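Local coordinates for protein D-ribitol-5-phosphate phosphatase (Bacteroides thetaiotaomicron, PDB 4JB3) that removes the phosphate from D-ribitol 5-phosphate and D-ribitol 1-phosphate, and also dephosphorylates 5-amino-6-(5-phospho-D-ribitylamino)uracil, at residues Gly32-Asp37 and Val192-Ser197; His167-Pro172 and Ser196-Ile201. All coordinates share one frame; numbering follows the deposited sequence. Where two conformers were deposited one is given.

How the contacts relate
Contact 1 lies in the core: its centre is about 7 Å from the centre of the chain, all six touching residues are buried, and a sodium ion joins its segments. Contact 2, centred about 13 Å from the chain centre, is only partly buried and runs from K169 and N198 near the metal site to prolines nearer the surface. Both draw on helix 196-204 or the turn before it and share S196 and S197. Neither has a direct hydrogen bond between its own segments. D193 couples them: its OD2 makes a salt bridge with K169 NZ (2.6 Å) and probably a hydrogen bond with N198 ND2 (3.1 Å). Metal coordination dominates contact 1, van der Waals packing contact 2.

Contact 1. Residues Gly32-Asp37 and Val192-Ser197; sequences GGVIVD and VDDGSS. With NA (sodium ion), chain B.
G32 and D194 meet through the sodium ion: carbonyl O of G32 binds it at 2.2 Å and carboxylate OD1 of D194 at 2.3 Å, with D30 and two waters completing the five ligands found. The two oxygens approach each other without a hydrogen bond; the shared cation accounts for their closeness. D194 holds CG between its backbone N and carbonyl carbon (chi1 61°), and its OD1 reaches the ion. Its OD2 accepts from water 2, itself a sodium ligand, so both oxygens serve the site. The CA of G33 lies 3.5 Å from D194 OD1, and this closeness, with a positive phi of 92°, accounts for the glycine. V34 divides its branches: CG1 meets V192 CG1 at 3.8 Å, while CG2 lies 3.6 Å from D194 N, a buried amide with no polar partner in the model. D193 turns away from 32-37; its OD1 accepts from G195 N (2.8 Å, 161°), closing an Asx turn, and from water 1, while OD2 pairs with K169. Replacing D193 by an alanine is likely to open this turn before helix 196-204 and to leave K169 and N198 without the carboxylate, and water 1 without its acceptor. This is the metal site of a HAD phosphatase, built on loops after parallel strands 26-29 and 189-192; D30 is probably the nucleophile, and sodium sits where the magnesium cofactor is expected.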
# COMPACT_ATOMS: atom_id res chain seq x y z
N GLY A 32 -1.72 -1.40 -1.23
CA GLY A 32 -2.92 -2.22 -1.28
C GLY A 32 -4.18 -1.38 -1.16
O GLY A 32 -4.27 -0.50 -0.29
N GLY A 33 -5.15 -1.64 -2.03
CA GLY A 33 -6.40 -0.91 -2.02
C GLY A 33 -6.41 0.30 -2.94
O GLY A 33 -7.47 0.86 -3.21
N VAL A 34 -5.22 0.70 -3.40
CA VAL A 34 -5.08 1.88 -4.25
C VAL A 34 -4.34 1.54 -5.54
O VAL A 34 -4.92 1.56 -6.63
CB VAL A 34 -4.40 3.04 -3.48
CG1 VAL A 34 -4.12 4.23 -4.39
CG2 VAL A 34 -5.28 3.46 -2.30
N ILE A 35 -3.07 1.18 -5.41
CA ILE A 35 -2.29 0.80 -6.60
C ILE A 35 -2.64 -0.62 -7.04
O ILE A 35 -2.78 -0.89 -8.24
CB ILE A 35 -0.79 0.96 -6.34
CG1 ILE A 35 -0.46 2.44 -6.17
CG2 ILE A 35 0.02 0.36 -7.47
CD1 ILE A 35 0.99 2.72 -5.79
N VAL A 36 -2.79 -1.53 -6.08
CA VAL A 36 -3.16 -2.92 -6.34
C VAL A 36 -4.42 -3.27 -5.54
O VAL A 36 -4.54 -2.87 -4.38
CB VAL A 36 -2.00 -3.89 -5.96
CG1 VAL A 36 -2.37 -5.31 -6.32
CG2 VAL A 36 -0.70 -3.48 -6.66
N ASP A 37 -5.35 -3.99 -6.15
CA ASP A 37 -6.58 -4.41 -5.46
C ASP A 37 -6.27 -5.36 -4.30
O ASP A 37 -5.43 -6.26 -4.44
CB ASP A 37 -7.50 -5.22 -6.38
CG ASP A 37 -7.93 -4.49 -7.61
OD1 ASP A 37 -7.70 -3.27 -7.70
OD2 ASP A 37 -8.52 -5.15 -8.49
N VAL A 192 -3.72 9.62 -0.89
CA VAL A 192 -4.66 8.72 -1.55
C VAL A 192 -4.66 7.36 -0.88
O VAL A 192 -3.67 6.63 -0.96
CB VAL A 192 -4.30 8.55 -3.04
CG1 VAL A 192 -5.38 7.75 -3.76
CG2 VAL A 192 -4.09 9.90 -3.72
N ASP A 193 -5.75 7.01 -0.20
CA ASP A 193 -5.80 5.81 0.62
C ASP A 193 -7.24 5.35 0.66
O ASP A 193 -8.15 6.18 0.78
CB ASP A 193 -5.29 6.15 2.04
CG ASP A 193 -4.96 4.93 2.87
OD1 ASP A 193 -5.79 4.01 2.98
OD2 ASP A 193 -3.84 4.87 3.42
N ASP A 194 -7.46 4.05 0.56
CA ASP A 194 -8.83 3.54 0.58
C ASP A 194 -9.40 3.37 1.99
O ASP A 194 -10.60 3.10 2.15
CB ASP A 194 -8.94 2.21 -0.17
CG ASP A 194 -8.07 1.12 0.42
OD1 ASP A 194 -6.87 1.39 0.63
OD2 ASP A 194 -8.57 0.00 0.68
N GLY A 195 -8.54 3.51 3.01
CA GLY A 195 -8.96 3.26 4.38
C GLY A 195 -9.40 4.51 5.13
O GLY A 195 -8.66 5.50 5.19
N SER A 196 -10.61 4.46 5.68
CA SER A 196 -11.22 5.61 6.35
C SER A 196 -10.39 6.16 7.49
O SER A 196 -10.17 7.37 7.57
CB SER A 196 -12.63 5.26 6.84
OG SER A 196 -13.47 5.06 5.74
N SER A 197 -9.93 5.28 8.38
CA SER A 197 -9.17 5.74 9.54
C SER A 197 -7.90 6.45 9.10
O SER A 197 -7.51 7.46 9.68
CB SER A 197 -8.83 4.58 10.47
OG SER A 197 -10.00 4.03 11.05
NA NA B . -5.05 0.32 1.64
O HOH W 1 -5.72 1.35 3.70
O HOH W 2 -6.62 -1.37 2.17

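Contact 2. Residues His167-Pro172 and Ser196-Ile201; sequences HTKPAP and SSNIHI
N198 swings CG beside its own backbone N (chi1 -66°), placing the amide beside K169 and P170, while the bend of K169 at chi3 (-71°) brings CE alongside the amide nitrogen, 3.6 Å from N198 ND2. The two side chains cross at about a right angle, and nearer the backbone K169 CB lies 3.2 Å from N198 OD1. OD1 also faces P170 CB at 3.4 Å, but the proline nitrogen has no hydrogen to give it. A cis peptide precedes P170, whose ring lies against the helix, where CG comes 4.1 Å from S197 CB. One turn on, I201 places CG1 anti to its backbone N (chi1 -179°); CG2 then packs against P170 CB at 4.0 Å, and CD1 reaches P172 CG at 3.9 Å. F175 of helix 172-182 adds to the packing on I201. The direct contact between 167-172 and 196-201 is thus van der Waals packing, while the polar ends look past it: N198 ND2 probably donates to D193, and K169 NZ forms salt bridges with both D193 and D30. An ammonium shared by two carboxylates beside the metal site is what is expected of the active-site lysine of HAD phosphatases, so K169 probably has that place here.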
# COMPACT_ATOMS: atom_id res chain seq x y z
N HIS A 167 5.84 1.58 12.87
CA HIS A 167 4.45 1.95 13.14
C HIS A 167 3.62 1.60 11.93
O HIS A 167 4.13 1.62 10.81
CB HIS A 167 4.32 3.46 13.37
CG HIS A 167 5.18 4.00 14.46
ND1 HIS A 167 4.77 4.04 15.78
CD2 HIS A 167 6.42 4.55 14.44
CE1 HIS A 167 5.73 4.57 16.52
NE2 HIS A 167 6.74 4.89 15.73
N THR A 168 2.34 1.30 12.14
CA THR A 168 1.39 1.14 11.04
C THR A 168 0.35 2.24 11.06
O THR A 168 -0.07 2.68 12.14
CB THR A 168 0.66 -0.22 11.10
OG1 THR A 168 0.28 -0.50 12.45
CG2 THR A 168 1.56 -1.32 10.59
N LYS A 169 -0.07 2.69 9.88
CA LYS A 169 -1.23 3.58 9.75
C LYS A 169 -2.39 2.87 10.45
O LYS A 169 -2.53 1.65 10.31
CB LYS A 169 -1.57 3.81 8.28
CG LYS A 169 -0.46 4.50 7.47
CD LYS A 169 -0.96 4.78 6.04
CE LYS A 169 -1.06 3.49 5.29
NZ LYS A 169 -1.53 3.68 3.91
N PRO A 170 -3.24 3.61 11.16
CA PRO A 170 -3.34 5.08 11.18
C PRO A 170 -2.54 5.76 12.28
O PRO A 170 -2.91 6.87 12.67
CB PRO A 170 -4.83 5.30 11.39
CG PRO A 170 -5.21 4.18 12.33
CD PRO A 170 -4.36 3.00 11.90
N ALA A 171 -1.47 5.15 12.78
CA ALA A 171 -0.65 5.81 13.80
C ALA A 171 -0.11 7.12 13.25
O ALA A 171 0.48 7.14 12.16
CB ALA A 171 0.49 4.91 14.23
N PRO A 172 -0.30 8.23 14.00
CA PRO A 172 0.19 9.52 13.52
C PRO A 172 1.70 9.49 13.30
O PRO A 172 2.20 10.22 12.45
CB PRO A 172 -0.15 10.48 14.66
CG PRO A 172 -1.28 9.83 15.38
CD PRO A 172 -1.04 8.34 15.26
N SER A 196 -10.61 4.46 5.68
CA SER A 196 -11.22 5.61 6.35
C SER A 196 -10.39 6.16 7.49
O SER A 196 -10.17 7.37 7.57
CB SER A 196 -12.63 5.26 6.84
OG SER A 196 -13.47 5.06 5.74
N SER A 197 -9.93 5.28 8.38
CA SER A 197 -9.17 5.74 9.54
C SER A 197 -7.90 6.45 9.10
O SER A 197 -7.51 7.46 9.68
CB SER A 197 -8.83 4.58 10.47
OG SER A 197 -10.00 4.03 11.05
N ASN A 198 -7.26 5.95 8.04
CA ASN A 198 -6.05 6.57 7.53
C ASN A 198 -6.35 7.95 6.96
O ASN A 198 -5.59 8.90 7.16
CB ASN A 198 -5.42 5.70 6.44
CG ASN A 198 -4.91 4.38 6.97
OD1 ASN A 198 -4.78 4.19 8.18
ND2 ASN A 198 -4.62 3.46 6.06
N ILE A 199 -7.44 8.05 6.21
CA ILE A 199 -7.88 9.33 5.65
C ILE A 199 -8.13 10.36 6.75
O ILE A 199 -7.73 11.52 6.64
CB ILE A 199 -9.12 9.13 4.76
CG1 ILE A 199 -8.75 8.39 3.48
CG2 ILE A 199 -9.79 10.47 4.44
CD1 ILE A 199 -7.97 9.23 2.45
N HIS A 200 -8.78 9.94 7.83
CA HIS A 200 -9.10 10.87 8.90
C HIS A 200 -7.86 11.45 9.58
O HIS A 200 -7.81 12.65 9.84
CB HIS A 200 -10.06 10.25 9.90
CG HIS A 200 -11.39 9.90 9.31
ND1 HIS A 200 -12.09 10.76 8.49
CD2 HIS A 200 -12.14 8.77 9.41
CE1 HIS A 200 -13.22 10.18 8.12
NE2 HIS A 200 -13.28 8.98 8.66
N ILE A 201 -6.86 10.62 9.85
CA ILE A 201 -5.64 11.14 10.44
C ILE A 201 -4.88 12.01 9.43
O ILE A 201 -4.34 13.05 9.78
CB ILE A 201 -4.76 10.04 11.05
CG1 ILE A 201 -3.51 10.65 11.68
CG2 ILE A 201 -4.35 9.03 10.01
CD1 ILE A 201 -3.81 11.42 12.94